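Long-range contact in flagellar hook-associated protein (Burkholderia pseudomallei, PDB 4UT1), which probably serves as a structural junction protein of the bacterial flagellum, joining the hook to the parts of the filament beyond it: residues K489-T501 / T508-P520. Residues are numbered along the deposited sequence; the frame is centred on the assembly and turned at random.
Sequences KTLSGFPVGTTVT and TSINITSATTPVP
Leu-491 pairs with Val-519, and Val-500 with Ile-510, as hydrogen-bonded antiparallel pairs, and the segments form two short antiparallel ladders, 490-491 with 519-520 and 499-501 with 509-511; the N-to-C directions of strands 498-501 and 508-511 make an angle of 157°. Leu-491 N gives a bond of 2.7 Å to Val-519 O, and Val-519 N returns one to Leu-491 O. Further along, Ile-512 N bonds to Thr-498 O, and Gly-497 N to Ile-512 O.

Apolar side chains fill the space between the two ladders. Ile-512 is buried here. Its CG1 lies 3.7 Å from Val-500 CG2, and its CG2 branch is close to Pro-495 O. Phe-494 holds CG anti to its own carbonyl carbon (chi1 -63°), which turns the ring in toward Val-519, with CE1 3.4 Å from Val-519 CG2. Val-500 CG2 sits over one face of this ring, displaced toward the rim. Leu-482 and Ile-531, from neighbouring strands, also touch Phe-494.

Polar pairs line the other face of the hairpin. Thr-499 OG1 donates to Asn-511 OD1 at 2.7 Å, in the plane of the amide C=O, and also bonds to Thr-534. Thr-501 OG1 and Ser-509 OG share a bond of 2.7 Å. Between the bend at Gly-493 and Phe-494 and the type I turn from Ser-514 to Thr-517, a water accepts from Phe-494 N and lies 2.7 Å from Thr-517 O, to which it can donate. Thr-517 OG1 accepts from both Thr-513 N and Ser-514 N.

Strands 498-502 and 508-511 form a beta hairpin. Each segment passes from one five-stranded antiparallel sheet to another, and the shared apolar layer packs these sheets together within the D3 domain.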
loop_
_atom_site.group_PDB
_atom_site.type_symbol
_atom_site.label_atom_id
_atom_site.label_comp_id
_atom_site.label_asym_id
_atom_site.label_seq_id
_atom_site.Cartn_x
_atom_site.Cartn_y
_atom_site.Cartn_z
ATOM N N LYS A 489 -43.941 -4.155 30.183
ATOM C CA LYS A 489 -42.858 -3.284 29.719
ATOM C C LYS A 489 -41.955 -4.012 28.726
ATOM O O LYS A 489 -40.755 -4.134 28.936
ATOM C CB LYS A 489 -42.031 -2.756 30.896
ATOM C CG LYS A 489 -42.870 -1.961 31.891
ATOM C CD LYS A 489 -42.068 -1.609 33.123
ATOM C CE LYS A 489 -41.028 -0.556 32.825
ATOM N NZ LYS A 489 -40.313 -0.165 34.070
ATOM N N THR A 490 -42.558 -4.493 27.649
ATOM C CA THR A 490 -41.826 -5.227 26.624
ATOM C C THR A 490 -42.283 -4.816 25.234
ATOM O O THR A 490 -43.396 -4.329 25.041
ATOM C CB THR A 490 -42.005 -6.760 26.783
ATOM O OG1 THR A 490 -43.405 -7.076 26.836
ATOM C CG2 THR A 490 -41.347 -7.229 28.054
ATOM N N LEU A 491 -41.396 -4.989 24.266
ATOM C CA LEU A 491 -41.785 -4.877 22.876
ATOM C C LEU A 491 -41.981 -6.264 22.274
ATOM O O LEU A 491 -41.320 -7.220 22.670
ATOM C CB LEU A 491 -40.723 -4.098 22.090
ATOM C CG LEU A 491 -40.445 -2.673 22.576
ATOM C CD1 LEU A 491 -39.087 -2.227 22.084
ATOM C CD2 LEU A 491 -41.544 -1.706 22.093
ATOM N N SER A 492 -42.888 -6.364 21.314
ATOM C CA SER A 492 -43.006 -7.566 20.501
ATOM C C SER A 492 -43.282 -7.181 19.053
ATOM O O SER A 492 -43.409 -5.991 18.720
ATOM C CB SER A 492 -44.102 -8.499 21.039
ATOM O OG SER A 492 -45.383 -7.905 20.953
ATOM N N GLY A 493 -43.350 -8.183 18.186
ATOM C CA GLY A 493 -43.606 -7.956 16.779
ATOM C C GLY A 493 -42.347 -8.039 15.939
ATOM O O GLY A 493 -42.365 -7.663 14.770
ATOM N N PHE A 494 -41.253 -8.510 16.532
ATOM C CA PHE A 494 -40.005 -8.674 15.784
ATOM C C PHE A 494 -40.163 -9.827 14.798
ATOM O O PHE A 494 -41.018 -10.695 14.984
ATOM C CB PHE A 494 -38.821 -8.916 16.726
ATOM C CG PHE A 494 -38.540 -7.770 17.667
ATOM C CD1 PHE A 494 -39.168 -7.699 18.906
ATOM C CD2 PHE A 494 -37.661 -6.753 17.305
ATOM C CE1 PHE A 494 -38.916 -6.640 19.775
ATOM C CE2 PHE A 494 -37.395 -5.698 18.166
ATOM C CZ PHE A 494 -38.029 -5.638 19.407
ATOM N N PRO A 495 -39.347 -9.835 13.729
ATOM C CA PRO A 495 -39.397 -10.929 12.752
ATOM C C PRO A 495 -38.905 -12.252 13.345
ATOM O O PRO A 495 -37.911 -12.261 14.085
ATOM C CB PRO A 495 -38.453 -10.451 11.632
ATOM C CG PRO A 495 -38.261 -8.975 11.869
ATOM C CD PRO A 495 -38.377 -8.796 13.350
ATOM N N VAL A 496 -39.589 -13.348 13.031
ATOM C CA VAL A 496 -39.174 -14.658 13.544
ATOM C C VAL A 496 -37.823 -14.982 12.945
ATOM O O VAL A 496 -37.513 -14.552 11.827
ATOM C CB VAL A 496 -40.173 -15.781 13.210
ATOM C CG1 VAL A 496 -41.542 -15.464 13.778
ATOM C CG2 VAL A 496 -40.242 -16.011 11.705
ATOM N N GLY A 497 -37.002 -15.697 13.704
ATOM C CA GLY A 497 -35.696 -16.098 13.230
ATOM C C GLY A 497 -34.658 -15.005 13.317
ATOM O O GLY A 497 -33.583 -15.112 12.735
ATOM N N THR A 498 -34.969 -13.932 14.037
ATOM C CA THR A 498 -33.963 -12.925 14.278
ATOM C C THR A 498 -33.531 -12.971 15.724
ATOM O O THR A 498 -34.217 -13.535 16.590
ATOM C CB THR A 498 -34.458 -11.502 13.937
ATOM O OG1 THR A 498 -35.506 -11.118 14.835
ATOM C CG2 THR A 498 -34.990 -11.445 12.509
ATOM N N THR A 499 -32.380 -12.374 15.976
ATOM C CA THR A 499 -31.882 -12.199 17.327
ATOM C C THR A 499 -31.776 -10.709 17.595
ATOM O O THR A 499 -31.184 -9.973 16.804
ATOM C CB THR A 499 -30.521 -12.890 17.522
ATOM O OG1 THR A 499 -30.703 -14.309 17.486
ATOM C CG2 THR A 499 -29.902 -12.497 18.856
ATOM N N VAL A 500 -32.385 -10.254 18.685
ATOM C CA VAL A 500 -32.333 -8.850 19.053
ATOM C C VAL A 500 -31.263 -8.637 20.130
ATOM O O VAL A 500 -31.273 -9.287 21.185
ATOM C CB VAL A 500 -33.716 -8.330 19.556
ATOM C CG1 VAL A 500 -33.623 -6.890 19.983
ATOM C CG2 VAL A 500 -34.780 -8.494 18.473
ATOM N N THR A 501 -30.319 -7.749 19.852
ATOM C CA THR A 501 -29.276 -7.451 20.825
ATOM C C THR A 501 -29.442 -6.043 21.341
ATOM O O THR A 501 -29.433 -5.088 20.568
ATOM C CB THR A 501 -27.867 -7.606 20.229
ATOM O OG1 THR A 501 -27.672 -8.966 19.844
ATOM C CG2 THR A 501 -26.807 -7.238 21.257
ATOM N N THR A 508 -27.197 -7.585 25.967
ATOM C CA THR A 508 -27.952 -8.824 26.093
ATOM C C THR A 508 -28.678 -9.158 24.791
ATOM O O THR A 508 -29.086 -8.264 24.045
ATOM C CB THR A 508 -28.953 -8.751 27.258
ATOM O OG1 THR A 508 -29.758 -7.572 27.133
ATOM C CG2 THR A 508 -28.197 -8.700 28.576
ATOM N N SER A 509 -28.814 -10.450 24.512
ATOM C CA SER A 509 -29.400 -10.889 23.252
ATOM C C SER A 509 -30.601 -11.782 23.491
ATOM O O SER A 509 -30.647 -12.558 24.452
ATOM C CB SER A 509 -28.354 -11.611 22.395
ATOM O OG SER A 509 -27.403 -10.682 21.880
ATOM N N ILE A 510 -31.578 -11.662 22.605
ATOM C CA ILE A 510 -32.811 -12.415 22.708
ATOM C C ILE A 510 -33.155 -13.021 21.361
ATOM O O ILE A 510 -33.214 -12.316 20.342
ATOM C CB ILE A 510 -33.973 -11.518 23.192
ATOM C CG1 ILE A 510 -33.725 -11.098 24.643
ATOM C CG2 ILE A 510 -35.320 -12.228 23.034
ATOM C CD1 ILE A 510 -34.683 -10.051 25.146
ATOM N N ASN A 511 -33.361 -14.332 21.352
ATOM C CA ASN A 511 -33.800 -15.014 20.142
ATOM C C ASN A 511 -35.312 -14.890 19.961
ATOM O O ASN A 511 -36.089 -15.314 20.810
ATOM C CB ASN A 511 -33.381 -16.492 20.171
ATOM C CG ASN A 511 -31.863 -16.685 20.196
ATOM O OD1 ASN A 511 -31.110 -15.938 19.565
ATOM N ND2 ASN A 511 -31.410 -17.706 20.922
ATOM N N ILE A 512 -35.724 -14.306 18.846
ATOM C CA ILE A 512 -37.137 -14.117 18.530
ATOM C C ILE A 512 -37.695 -15.363 17.850
ATOM O O ILE A 512 -37.214 -15.744 16.786
ATOM C CB ILE A 512 -37.328 -12.891 17.604
ATOM C CG1 ILE A 512 -36.708 -11.643 18.243
ATOM C CG2 ILE A 512 -38.795 -12.701 17.254
ATOM C CD1 ILE A 512 -37.411 -11.177 19.513
ATOM N N THR A 513 -38.679 -16.028 18.453
ATOM C CA THR A 513 -39.169 -17.247 17.825
ATOM C C THR A 513 -40.620 -17.117 17.379
ATOM O O THR A 513 -41.148 -18.011 16.716
ATOM C CB THR A 513 -38.996 -18.486 18.750
ATOM O OG1 THR A 513 -39.488 -18.192 20.063
ATOM C CG2 THR A 513 -37.521 -18.881 18.832
ATOM N N SER A 514 -41.264 -16.003 17.716
ATOM C CA SER A 514 -42.566 -15.703 17.129
ATOM C C SER A 514 -42.883 -14.219 17.227
ATOM O O SER A 514 -42.128 -13.453 17.826
ATOM C CB SER A 514 -43.672 -16.514 17.799
ATOM O OG SER A 514 -44.293 -15.773 18.823
ATOM N N ALA A 515 -44.010 -13.821 16.645
ATOM C CA ALA A 515 -44.372 -12.414 16.612
ATOM C C ALA A 515 -44.637 -11.886 18.014
ATOM O O ALA A 515 -44.672 -10.676 18.225
ATOM C CB ALA A 515 -45.591 -12.197 15.721
ATOM N N THR A 516 -44.800 -12.789 18.980
ATOM C CA THR A 516 -45.097 -12.356 20.339
ATOM C C THR A 516 -43.921 -12.468 21.310
ATOM O O THR A 516 -44.046 -12.090 22.472
ATOM C CB THR A 516 -46.291 -13.143 20.931
ATOM O OG1 THR A 516 -45.983 -14.539 20.939
ATOM C CG2 THR A 516 -47.534 -12.916 20.100
ATOM N N THR A 517 -42.775 -12.959 20.842
ATOM C CA THR A 517 -41.582 -12.997 21.685
ATOM C C THR A 517 -41.267 -11.610 22.206
ATOM O O THR A 517 -41.110 -10.674 21.421
ATOM C CB THR A 517 -40.342 -13.520 20.930
ATOM O OG1 THR A 517 -40.616 -14.823 20.407
ATOM C CG2 THR A 517 -39.141 -13.564 21.867
ATOM N N PRO A 518 -41.181 -11.464 23.536
ATOM C CA PRO A 518 -40.996 -10.113 24.080
ATOM C C PRO A 518 -39.544 -9.718 24.297
ATOM O O PRO A 518 -38.710 -10.536 24.682
ATOM C CB PRO A 518 -41.738 -10.185 25.419
ATOM C CG PRO A 518 -41.540 -11.621 25.844
ATOM C CD PRO A 518 -41.590 -12.432 24.574
ATOM N N VAL A 519 -39.251 -8.447 24.027
ATOM C CA VAL A 519 -37.977 -7.853 24.368
ATOM C C VAL A 519 -38.198 -6.807 25.453
ATOM O O VAL A 519 -39.060 -5.944 25.299
ATOM C CB VAL A 519 -37.320 -7.196 23.140
ATOM C CG1 VAL A 519 -36.053 -6.465 23.534
ATOM C CG2 VAL A 519 -37.039 -8.246 22.078
ATOM N N PRO A 520 -37.407 -6.857 26.536
ATOM C CA PRO A 520 -37.607 -5.893 27.627
ATOM C C PRO A 520 -37.278 -4.478 27.194
ATOM O O PRO A 520 -36.296 -4.274 26.482
ATOM C CB PRO A 520 -36.620 -6.357 28.708
ATOM C CG PRO A 520 -36.152 -7.730 28.272
ATOM C CD PRO A 520 -36.254 -7.737 26.783
HETATM O O HOH W 1 -41.475 -10.453 18.739
#